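PDB 6QV5: CHAD domain from Ricinus communis, which probably binds inorganic polyphosphate through its all-helical CHAD domain and carries a zinc ion in the crystal. Local coordinates for residues A[34-45]-A[59-70]. Sequence-based numbering, arbitrary orientation. Where two conformers were deposited one is given.
Sequences LGNCLEHIQRNE and QMRVGVRRLRSA
His40 reaches from helix 26-42 into a hole formed by Gln59, Val62, Gly63 and Arg66 of helix 54-73. Followed outward, its CB lies 3.9 Å from Arg66 NH2, and CG faces that nitrogen and Gly63 CA. With CG anti to the backbone N, the ring is brought alongside Gly63, which has no side chain, and ND1 stands 3.4 Å from Gly63 CA. ND1 also accepts a weak hydrogen bond from Arg66 NH2; CE1 meets Val62 CG1, and CD2 lies near Gln59 O. At the tip, NE2 donates to Gln59 OE1 (2.8 Å, N-H...O 155°), an acceptor in the ring plane and the main restraint on ring rotation, the weak Arg66 bond only adding to it. Gln59 O lies over one face, displaced toward the rim. The guanidinium of Arg66 is shared: NH1 donates to Asn36 OD1 (2.8 Å), the amide and guanidinium planes 70° apart, and Cys37 SG lies over one face. Ile41 lays CD1 3.5 Å from Gly63 O and 3.8 Å from Leu67 CD2; Met60 stretches past Ile41 O to bring CE against Ile41 CG2. Leu67 CD1 fits among Leu34, Cys37 and Leu38. Tyr149 and Met153 of helix 147-163 border this apolar side. The axes of segments 34-42 and 59-70 approach to 7.9 Å at 157°; with knobs entering holes from both, they form an antiparallel pair packed closely at a glycine, as expected within the helical bundle of a CHAD domain.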
ATOM      1  N   LEU A  34      -7.827 -13.935  -0.002  1.00 65.64           N
ATOM      2  CA  LEU A  34      -6.441 -14.164  -0.420  1.00 65.25           C
ATOM      3  C   LEU A  34      -6.312 -14.426  -1.917  1.00 67.92           C
ATOM      4  O   LEU A  34      -5.331 -13.995  -2.522  1.00 67.39           O
ATOM      5  CB  LEU A  34      -5.770 -15.281   0.395  1.00 65.43           C
ATOM      6  CG  LEU A  34      -5.416 -14.970   1.854  1.00 70.29           C
ATOM      7  CD1 LEU A  34      -4.864 -16.192   2.529  1.00 70.49           C
ATOM      8  CD2 LEU A  34      -4.385 -13.844   1.964  1.00 72.94           C
ATOM      9  N   GLY A  35      -7.311 -15.102  -2.493  1.00 63.66           N
ATOM     10  CA  GLY A  35      -7.383 -15.396  -3.921  1.00 62.98           C
ATOM     11  C   GLY A  35      -7.541 -14.134  -4.748  1.00 65.28           C
ATOM     12  O   GLY A  35      -6.967 -14.028  -5.833  1.00 64.85           O
ATOM     13  N   ASN A  36      -8.306 -13.159  -4.216  1.00 60.90           N
ATOM     14  CA  ASN A  36      -8.541 -11.845  -4.816  1.00 60.33           C
ATOM     15  C   ASN A  36      -7.233 -11.039  -4.805  1.00 63.20           C
ATOM     16  O   ASN A  36      -6.945 -10.327  -5.769  1.00 62.62           O
ATOM     17  CB  ASN A  36      -9.636 -11.100  -4.043  1.00 60.65           C
ATOM     18  CG  ASN A  36     -10.086  -9.813  -4.684  1.00 79.42           C
ATOM     19  OD1 ASN A  36      -9.469  -8.757  -4.514  1.00 71.03           O
ATOM     20  ND2 ASN A  36     -11.180  -9.873  -5.427  1.00 71.78           N
ATOM     21  N   CYS A  37      -6.444 -11.171  -3.715  1.00 59.15           N
ATOM     22  CA  CYS A  37      -5.152 -10.511  -3.534  1.00 58.69           C
ATOM     23  C   CYS A  37      -4.115 -11.077  -4.497  1.00 62.06           C
ATOM     24  O   CYS A  37      -3.409 -10.305  -5.144  1.00 61.71           O
ATOM     25  CB  CYS A  37      -4.682 -10.612  -2.086  1.00 58.92           C
ATOM     26  SG  CYS A  37      -5.614  -9.580  -0.929  1.00 62.71           S
ATOM     27  N   LEU A  38      -4.036 -12.422  -4.602  1.00 58.27           N
ATOM     28  CA  LEU A  38      -3.104 -13.115  -5.496  1.00 57.80           C
ATOM     29  C   LEU A  38      -3.413 -12.841  -6.965  1.00 60.86           C
ATOM     30  O   LEU A  38      -2.477 -12.680  -7.744  1.00 60.34           O
ATOM     31  CB  LEU A  38      -3.050 -14.625  -5.210  1.00 57.88           C
ATOM     32  CG  LEU A  38      -2.411 -15.054  -3.880  1.00 62.71           C
ATOM     33  CD1 LEU A  38      -2.796 -16.481  -3.529  1.00 62.98           C
ATOM     34  CD2 LEU A  38      -0.893 -14.902  -3.904  1.00 64.98           C
ATOM     35  N   GLU A  39      -4.713 -12.739  -7.331  1.00 56.90           N
ATOM     36  CA  GLU A  39      -5.161 -12.419  -8.694  1.00 56.41           C
ATOM     37  C   GLU A  39      -4.744 -10.984  -9.056  1.00 58.72           C
ATOM     38  O   GLU A  39      -4.280 -10.751 -10.172  1.00 58.34           O
ATOM     39  CB  GLU A  39      -6.686 -12.599  -8.831  1.00 57.91           C
ATOM     40  CG  GLU A  39      -7.229 -12.363 -10.235  1.00 69.96           C
ATOM     41  CD  GLU A  39      -8.731 -12.167 -10.352  1.00 95.87           C
ATOM     42  OE1 GLU A  39      -9.321 -11.478  -9.488  1.00 92.96           O
ATOM     43  OE2 GLU A  39      -9.316 -12.692 -11.326  1.00 91.91           O
ATOM     44  N   HIS A  40      -4.872 -10.043  -8.096  1.00 54.00           N
ATOM     45  CA  HIS A  40      -4.501  -8.631  -8.246  1.00 53.17           C
ATOM     46  C   HIS A  40      -2.999  -8.474  -8.553  1.00 55.10           C
ATOM     47  O   HIS A  40      -2.620  -7.599  -9.330  1.00 53.78           O
ATOM     48  CB  HIS A  40      -4.913  -7.836  -6.988  1.00 53.98           C
ATOM     49  CG  HIS A  40      -4.885  -6.341  -7.131  1.00 57.36           C
ATOM     50  ND1 HIS A  40      -4.953  -5.516  -6.022  1.00 59.11           N
ATOM     51  CD2 HIS A  40      -4.816  -5.567  -8.242  1.00 59.03           C
ATOM     52  CE1 HIS A  40      -4.902  -4.278  -6.487  1.00 58.43           C
ATOM     53  NE2 HIS A  40      -4.823  -4.258  -7.817  1.00 58.76           N
ATOM     54  N   ILE A  41      -2.162  -9.358  -7.978  1.00 51.49           N
ATOM     55  CA  ILE A  41      -0.712  -9.394  -8.192  1.00 51.06           C
ATOM     56  C   ILE A  41      -0.396 -10.042  -9.557  1.00 55.90           C
ATOM     57  O   ILE A  41       0.295  -9.428 -10.374  1.00 55.54           O
ATOM     58  CB  ILE A  41       0.006 -10.128  -7.010  1.00 53.73           C
ATOM     59  CG1 ILE A  41      -0.229  -9.406  -5.666  1.00 53.71           C
ATOM     60  CG2 ILE A  41       1.510 -10.314  -7.278  1.00 54.16           C
ATOM     61  CD1 ILE A  41      -0.082 -10.269  -4.413  1.00 57.23           C
ATOM     62  N   GLN A  42      -0.915 -11.280  -9.774  1.00 53.28           N
ATOM     63  CA  GLN A  42      -0.712 -12.105 -10.970  0.54 53.30           C
ATOM     64  C   GLN A  42      -1.136 -11.434 -12.286  1.00 57.78           C
ATOM     65  O   GLN A  42      -0.393 -11.501 -13.266  1.00 57.51           O
ATOM     66  CB  GLN A  42      -1.411 -13.468 -10.789  0.54 54.55           C
ATOM     67  CG  GLN A  42      -1.232 -14.459 -11.938  0.54 67.87           C
ATOM     68  CD  GLN A  42      -2.397 -14.456 -12.901  0.54 86.16           C
ATOM     69  OE1 GLN A  42      -3.556 -14.682 -12.529  0.54 82.23           O
ATOM     70  NE2 GLN A  42      -2.113 -14.210 -14.171  0.54 77.12           N
ATOM     71  N   ARG A  43      -2.331 -10.819 -12.325  1.00 55.38           N
ATOM     72  CA  ARG A  43      -2.854 -10.192 -13.548  1.00 55.68           C
ATOM     73  C   ARG A  43      -2.084  -8.937 -14.010  1.00 60.28           C
ATOM     74  O   ARG A  43      -2.368  -8.421 -15.095  1.00 60.09           O
ATOM     75  CB  ARG A  43      -4.359  -9.904 -13.428  1.00 56.50           C
ATOM     76  CG  ARG A  43      -5.244 -11.152 -13.290  1.00 69.09           C
ATOM     77  CD  ARG A  43      -5.462 -11.900 -14.595  1.00 82.85           C
ATOM     78  NE  ARG A  43      -6.435 -11.227 -15.456  1.00 95.03           N
ATOM     79  CZ  ARG A  43      -6.258 -11.001 -16.754  1.00111.53           C
ATOM     80  NH1 ARG A  43      -5.141 -11.388 -17.358  1.00100.19           N
ATOM     81  NH2 ARG A  43      -7.198 -10.383 -17.459  1.00 98.52           N
ATOM     82  N   ASN A  44      -1.088  -8.484 -13.224  1.00 56.93           N
ATOM     83  CA  ASN A  44      -0.248  -7.334 -13.560  1.00 56.75           C
ATOM     84  C   ASN A  44       1.195  -7.728 -13.934  1.00 61.00           C
ATOM     85  O   ASN A  44       1.936  -6.881 -14.428  1.00 60.63           O
ATOM     86  CB  ASN A  44      -0.281  -6.286 -12.445  1.00 56.26           C
ATOM     87  CG  ASN A  44      -1.568  -5.502 -12.406  1.00 74.17           C
ATOM     88  OD1 ASN A  44      -1.876  -4.714 -13.305  1.00 68.57           O
ATOM     89  ND2 ASN A  44      -2.348  -5.698 -11.359  1.00 64.65           N
ATOM     90  N   GLU A  45       1.564  -9.020 -13.739  1.00 58.17           N
ATOM     91  CA  GLU A  45       2.882  -9.621 -14.015  1.00 58.29           C
ATOM     92  C   GLU A  45       3.522  -9.233 -15.347  1.00 62.93           C
ATOM     93  O   GLU A  45       4.610  -8.657 -15.350  1.00 62.73           O
ATOM     94  CB  GLU A  45       2.795 -11.153 -13.954  1.00 59.66           C
ATOM     95  CG  GLU A  45       2.900 -11.749 -12.568  1.00 69.89           C
ATOM     96  CD  GLU A  45       2.719 -13.255 -12.509  1.00 86.42           C
ATOM     97  OE1 GLU A  45       3.039 -13.942 -13.505  1.00 81.39           O
ATOM     98  OE2 GLU A  45       2.265 -13.750 -11.454  1.00 78.24           O
ATOM     99  N   GLN A  59      -0.659  -0.913  -9.396  1.00 49.85           N
ATOM    100  CA  GLN A  59      -1.659  -1.939  -9.105  1.00 49.43           C
ATOM    101  C   GLN A  59      -1.050  -3.221  -8.539  1.00 52.92           C
ATOM    102  O   GLN A  59      -1.639  -3.816  -7.637  1.00 52.53           O
ATOM    103  CB  GLN A  59      -2.542  -2.230 -10.330  1.00 50.73           C
ATOM    104  CG  GLN A  59      -3.574  -1.135 -10.638  1.00 62.80           C
ATOM    105  CD  GLN A  59      -4.450  -0.770  -9.458  1.00 78.67           C
ATOM    106  OE1 GLN A  59      -5.074  -1.623  -8.819  1.00 73.62           O
ATOM    107  NE2 GLN A  59      -4.513   0.513  -9.142  1.00 70.32           N
ATOM    108  N   MET A  60       0.140  -3.624  -9.037  1.00 49.40           N
ATOM    109  CA  MET A  60       0.835  -4.819  -8.549  1.00 49.04           C
ATOM    110  C   MET A  60       1.373  -4.604  -7.132  1.00 53.38           C
ATOM    111  O   MET A  60       1.275  -5.512  -6.305  1.00 52.89           O
ATOM    112  CB  MET A  60       1.952  -5.262  -9.506  1.00 50.98           C
ATOM    113  CG  MET A  60       2.304  -6.725  -9.350  1.00 54.17           C
ATOM    114  SD  MET A  60       3.695  -7.264 -10.365  1.00 57.88           S
ATOM    115  CE  MET A  60       3.621  -8.986 -10.082  1.00 54.52           C
ATOM    116  N   ARG A  61       1.914  -3.400  -6.853  1.00 50.47           N
ATOM    117  CA  ARG A  61       2.436  -3.008  -5.540  1.00 50.67           C
ATOM    118  C   ARG A  61       1.309  -2.980  -4.501  1.00 54.63           C
ATOM    119  O   ARG A  61       1.499  -3.480  -3.390  1.00 54.01           O
ATOM    120  CB  ARG A  61       3.165  -1.644  -5.615  1.00 51.41           C
ATOM    121  CG  ARG A  61       3.767  -1.146  -4.289  1.00 60.47           C
ATOM    122  CD  ARG A  61       4.904  -2.029  -3.801  1.00 68.45           C
ATOM    123  NE  ARG A  61       5.240  -1.781  -2.398  1.00 74.26           N
ATOM    124  CZ  ARG A  61       4.887  -2.575  -1.391  1.00 85.57           C
ATOM    125  NH1 ARG A  61       4.181  -3.676  -1.618  1.00 70.39           N
ATOM    126  NH2 ARG A  61       5.243  -2.276  -0.149  1.00 71.94           N
ATOM    127  N   VAL A  62       0.136  -2.421  -4.882  1.00 51.62           N
ATOM    128  CA  VAL A  62      -1.069  -2.338  -4.044  1.00 51.44           C
ATOM    129  C   VAL A  62      -1.563  -3.758  -3.715  1.00 55.10           C
ATOM    130  O   VAL A  62      -1.920  -4.028  -2.567  1.00 54.66           O
ATOM    131  CB  VAL A  62      -2.161  -1.419  -4.674  1.00 55.35           C
ATOM    132  CG1 VAL A  62      -3.535  -1.627  -4.032  1.00 55.02           C
ATOM    133  CG2 VAL A  62      -1.753   0.048  -4.588  1.00 55.11           C
ATOM    134  N   GLY A  63      -1.507  -4.650  -4.709  1.00 51.40           N
ATOM    135  CA  GLY A  63      -1.876  -6.057  -4.576  1.00 51.09           C
ATOM    136  C   GLY A  63      -1.047  -6.786  -3.537  1.00 54.86           C
ATOM    137  O   GLY A  63      -1.580  -7.607  -2.787  1.00 54.39           O
ATOM    138  N   VAL A  64       0.269  -6.480  -3.486  1.00 51.65           N
ATOM    139  CA  VAL A  64       1.226  -7.044  -2.528  1.00 51.82           C
ATOM    140  C   VAL A  64       0.899  -6.518  -1.121  1.00 56.90           C
ATOM    141  O   VAL A  64       0.871  -7.305  -0.171  1.00 56.90           O
ATOM    142  CB  VAL A  64       2.704  -6.797  -2.957  1.00 55.73           C
ATOM    143  CG1 VAL A  64       3.693  -7.183  -1.857  1.00 55.53           C
ATOM    144  CG2 VAL A  64       3.029  -7.549  -4.245  1.00 55.57           C
ATOM    145  N   ARG A  65       0.607  -5.202  -1.008  1.00 54.09           N
ATOM    146  CA  ARG A  65       0.226  -4.541   0.245  1.00 54.40           C
ATOM    147  C   ARG A  65      -1.084  -5.105   0.796  1.00 59.17           C
ATOM    148  O   ARG A  65      -1.177  -5.346   2.001  1.00 59.27           O
ATOM    149  CB  ARG A  65       0.099  -3.025   0.051  1.00 54.43           C
ATOM    150  CG  ARG A  65       1.396  -2.275   0.259  1.00 64.69           C
ATOM    151  CD  ARG A  65       1.125  -0.820   0.577  1.00 73.82           C
ATOM    152  NE  ARG A  65       2.273   0.027   0.253  1.00 82.45           N
ATOM    153  CZ  ARG A  65       2.448   0.632  -0.918  1.00 97.93           C
ATOM    154  NH1 ARG A  65       1.550   0.496  -1.885  1.00 86.41           N
ATOM    155  NH2 ARG A  65       3.520   1.385  -1.127  1.00 84.33           N
ATOM    156  N   ARG A  66      -2.082  -5.331  -0.093  1.00 55.89           N
ATOM    157  CA  ARG A  66      -3.395  -5.900   0.239  1.00 55.65           C
ATOM    158  C   ARG A  66      -3.241  -7.328   0.763  1.00 60.55           C
ATOM    159  O   ARG A  66      -3.926  -7.702   1.714  1.00 60.10           O
ATOM    160  CB  ARG A  66      -4.326  -5.889  -0.986  1.00 54.23           C
ATOM    161  CG  ARG A  66      -4.953  -4.534  -1.269  1.00 58.95           C
ATOM    162  CD  ARG A  66      -5.808  -4.538  -2.523  1.00 63.08           C
ATOM    163  NE  ARG A  66      -7.094  -5.201  -2.309  1.00 68.25           N
ATOM    164  CZ  ARG A  66      -7.428  -6.383  -2.817  1.00 83.24           C
ATOM    165  NH1 ARG A  66      -8.618  -6.909  -2.561  1.00 70.61           N
ATOM    166  NH2 ARG A  66      -6.577  -7.047  -3.590  1.00 71.85           N
ATOM    167  N   LEU A  67      -2.323  -8.108   0.156  1.00 58.07           N
ATOM    168  CA  LEU A  67      -2.018  -9.483   0.545  1.00 58.38           C
ATOM    169  C   LEU A  67      -1.382  -9.531   1.941  1.00 63.84           C
ATOM    170  O   LEU A  67      -1.806 -10.342   2.765  1.00 63.34           O
ATOM    171  CB  LEU A  67      -1.102 -10.147  -0.507  1.00 58.35           C
ATOM    172  CG  LEU A  67      -0.675 -11.600  -0.252  1.00 62.84           C
ATOM    173  CD1 LEU A  67      -1.779 -12.584  -0.621  1.00 62.94           C
ATOM    174  CD2 LEU A  67       0.588 -11.931  -1.019  1.00 65.03           C
ATOM    175  N   ARG A  68      -0.389  -8.654   2.204  1.00 62.06           N
ATOM    176  CA  ARG A  68       0.309  -8.573   3.489  1.00 62.75           C
ATOM    177  C   ARG A  68      -0.636  -8.187   4.635  1.00 68.11           C
ATOM    178  O   ARG A  68      -0.549  -8.781   5.712  1.00 67.94           O
ATOM    179  CB  ARG A  68       1.507  -7.617   3.413  1.00 63.82           C
ATOM    180  CG  ARG A  68       2.630  -8.007   4.366  1.00 77.22           C
ATOM    181  CD  ARG A  68       3.454  -6.816   4.810  1.00 90.68           C
ATOM    182  NE  ARG A  68       4.455  -6.428   3.815  1.00101.46           N
ATOM    183  CZ  ARG A  68       5.703  -6.888   3.784  1.00115.97           C
ATOM    184  NH1 ARG A  68       6.117  -7.768   4.687  1.00102.64           N
ATOM    185  NH2 ARG A  68       6.546  -6.468   2.851  1.00102.95           N
ATOM    186  N   SER A  69      -1.554  -7.222   4.390  1.00 65.29           N
ATOM    187  CA  SER A  69      -2.545  -6.781   5.376  1.00 65.47           C
ATOM    188  C   SER A  69      -3.581  -7.878   5.646  1.00 69.42           C
ATOM    189  O   SER A  69      -4.029  -8.018   6.785  1.00 69.01           O
ATOM    190  CB  SER A  69      -3.220  -5.482   4.940  1.00 69.52           C
ATOM    191  OG  SER A  69      -3.967  -5.644   3.746  1.00 80.17           O
ATOM    192  N   ALA A  70      -3.933  -8.670   4.607  1.00 66.31           N
ATOM    193  CA  ALA A  70      -4.867  -9.797   4.715  1.00 66.24           C
ATOM    194  C   ALA A  70      -4.247 -10.916   5.558  1.00 71.14           C
ATOM    195  O   ALA A  70      -4.945 -11.521   6.367  1.00 70.84           O
ATOM    196  CB  ALA A  70      -5.234 -10.321   3.335  1.00 66.86           C
TER